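Local coordinates for regulatory Subunit of Protein Kinase A (cAMP-dependent) from Euglena gracilis (Euglena gracilis, PDB 6RSX) that binds cyclic AMP at two cyclic nucleotide-binding domains and, as in related regulatory subunits, probably controls the kinase's catalytic subunit, at residues 41-45 against 109-113. Numbering follows the deposited sequence.
With CMP (adenosine-3',5'-cyclic-monophosphate), chain B.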
loop_
_atom_site.group_PDB
_atom_site.type_symbol
_atom_site.label_atom_id
_atom_site.label_comp_id
_atom_site.label_asym_id
_atom_site.label_seq_id
_atom_site.Cartn_x
_atom_site.Cartn_y
_atom_site.Cartn_z
ATOM N N GLY A 41 -10.478 -1.499 -0.689
ATOM C CA GLY A 41 -9.202 -1.702 -0.044
ATOM C C GLY A 41 -8.021 -1.889 -0.975
ATOM O O GLY A 41 -6.880 -1.831 -0.509
ATOM N N ASN A 42 -8.233 -2.112 -2.288
ATOM C CA ASN A 42 -7.083 -2.118 -3.183
ATOM C C ASN A 42 -6.677 -0.673 -3.479
ATOM O O ASN A 42 -7.471 0.096 -4.018
ATOM C CB ASN A 42 -7.408 -2.877 -4.477
ATOM C CG ASN A 42 -6.228 -2.934 -5.417
ATOM O OD1 ASN A 42 -5.886 -1.923 -6.007
ATOM N ND2 ASN A 42 -5.599 -4.117 -5.566
ATOM N N ILE A 43 -5.426 -0.304 -3.188
ATOM C CA ILE A 43 -5.120 1.120 -3.229
ATOM C C ILE A 43 -5.067 1.645 -4.659
ATOM O O ILE A 43 -5.384 2.815 -4.893
ATOM C CB ILE A 43 -3.822 1.462 -2.479
ATOM C CG1 ILE A 43 -3.707 2.986 -2.325
ATOM C CG2 ILE A 43 -2.619 0.948 -3.185
ATOM C CD1 ILE A 43 -4.797 3.617 -1.424
ATOM N N LEU A 44 -4.721 0.803 -5.639
ATOM C CA LEU A 44 -4.638 1.309 -7.014
ATOM C C LEU A 44 -5.986 1.789 -7.517
ATOM O O LEU A 44 -6.051 2.762 -8.270
ATOM C CB LEU A 44 -4.076 0.250 -7.947
ATOM C CG LEU A 44 -2.637 -0.111 -7.649
ATOM C CD1 LEU A 44 -2.199 -1.257 -8.535
ATOM C CD2 LEU A 44 -1.722 1.108 -7.843
ATOM N N PHE A 45 -7.073 1.145 -7.101
ATOM C CA PHE A 45 -8.388 1.562 -7.560
ATOM C C PHE A 45 -9.006 2.623 -6.678
ATOM O O PHE A 45 -9.792 3.434 -7.171
ATOM C CB PHE A 45 -9.323 0.352 -7.670
ATOM C CG PHE A 45 -8.949 -0.602 -8.759
ATOM C CD1 PHE A 45 -8.048 -1.638 -8.531
ATOM C CD2 PHE A 45 -9.486 -0.457 -10.038
ATOM C CE1 PHE A 45 -7.697 -2.517 -9.542
ATOM C CE2 PHE A 45 -9.155 -1.344 -11.046
ATOM C CZ PHE A 45 -8.247 -2.365 -10.810
ATOM N N PRO A 109 -7.726 -12.311 -1.770
ATOM C CA PRO A 109 -8.775 -11.362 -2.174
ATOM C C PRO A 109 -8.383 -9.894 -1.974
ATOM O O PRO A 109 -7.886 -9.489 -0.912
ATOM C CB PRO A 109 -9.964 -11.761 -1.279
ATOM C CG PRO A 109 -9.783 -13.241 -1.128
ATOM C CD PRO A 109 -8.287 -13.436 -0.972
ATOM N N GLY A 110 -8.647 -9.092 -3.014
ATOM C CA GLY A 110 -8.306 -7.688 -3.035
ATOM C C GLY A 110 -6.907 -7.387 -3.549
ATOM O O GLY A 110 -6.623 -6.238 -3.901
ATOM N N ALA A 111 -6.024 -8.362 -3.581
ATOM C CA ALA A 111 -4.688 -8.099 -4.089
ATOM C C ALA A 111 -4.721 -8.009 -5.607
ATOM O O ALA A 111 -5.470 -8.716 -6.287
ATOM C CB ALA A 111 -3.701 -9.185 -3.674
ATOM N N SER A 112 -3.889 -7.147 -6.126
ATOM C CA SER A 112 -3.788 -7.087 -7.590
ATOM C C SER A 112 -2.406 -7.575 -8.007
ATOM O O SER A 112 -1.443 -7.561 -7.222
ATOM C CB SER A 112 -4.065 -5.668 -8.069
ATOM O OG SER A 112 -3.222 -4.738 -7.412
ATOM N N PHE A 113 -2.310 -7.955 -9.283
ATOM C CA PHE A 113 -1.050 -8.358 -9.884
ATOM C C PHE A 113 -1.123 -8.176 -11.404
ATOM O O PHE A 113 -2.192 -8.289 -12.038
ATOM C CB PHE A 113 -0.647 -9.814 -9.539
ATOM C CG PHE A 113 -1.643 -10.838 -9.937
ATOM C CD1 PHE A 113 -2.705 -11.165 -9.104
ATOM C CD2 PHE A 113 -1.504 -11.538 -11.143
ATOM C CE1 PHE A 113 -3.640 -12.146 -9.482
ATOM C CE2 PHE A 113 -2.418 -12.507 -11.520
ATOM C CZ PHE A 113 -3.503 -12.818 -10.692
HETATM P P CMP B . 4.078 -8.388 -13.863
HETATM O O1P CMP B . 3.234 -7.781 -15.035
HETATM O O2P CMP B . 5.548 -8.428 -13.859
HETATM O "O5'" CMP B . 3.672 -9.936 -13.699
HETATM C "C5'" CMP B . 3.926 -10.637 -12.483
HETATM C "C4'" CMP B . 3.369 -9.796 -11.372
HETATM O "O4'" CMP B . 3.624 -10.301 -10.054
HETATM C "C3'" CMP B . 3.968 -8.414 -11.308
HETATM O "O3'" CMP B . 3.589 -7.626 -12.413
HETATM C "C2'" CMP B . 3.485 -7.906 -9.946
HETATM O "O2'" CMP B . 2.179 -7.375 -10.099
HETATM C "C1'" CMP B . 3.412 -9.231 -9.135
HETATM N N9 CMP B . 4.418 -9.351 -8.086
HETATM C C8 CMP B . 4.160 -9.716 -6.782
HETATM N N7 CMP B . 5.309 -9.779 -6.134
HETATM C C5 CMP B . 6.267 -9.419 -6.999
HETATM C C6 CMP B . 7.612 -9.302 -6.778
HETATM N N6 CMP B . 8.410 -9.522 -5.596
HETATM N N1 CMP B . 8.426 -8.905 -7.731
HETATM C C2 CMP B . 7.893 -8.661 -8.966
HETATM N N3 CMP B . 6.544 -8.757 -9.212
HETATM C C4 CMP B . 5.735 -9.159 -8.207
#
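N42 ND2 is gripped from two places on the 109-113 segment. It gives one hydrogen to G110 O at 2.9 Å and the other to S112 OG at 3.1 Å. Both bonds are nearly straight, and both acceptors lie almost in the amide plane. Together they use both N-H groups and fix the rotation of the amide. The donor meets the G110 carbonyl nearly end-on, with a C=O...donor angle of 159°. N42 CG is anti to the backbone N (chi1 -179°), which carries the amide across to the other segment. At its other end OD1 caps helix 43-46, accepting weak bonds from L44 N at 3.0 Å and F45 N at 3.5 Å. The F45 ring turns its edge to N42 CG. L44 CD1 lies 3.8 Å from S112 OG, a methyl against the hydroxyl. L44 and S112 both also touch F81 of strand 80-84. G110 has a positive phi (88°), where a side chain would press on the preceding carbonyl. With an alanine in place of N42, G110 O and S112 OG would probably lose this donor, and the helix start its side-chain cap. Next along the strand is F113, a residue of the cyclic AMP pocket, with CA 3.4 Å from O2' of the nucleotide. One buried amide thus joins a helix start to an edge strand of the cyclic nucleotide-binding beta-barrel, with partners at both its nitrogen and its oxygen.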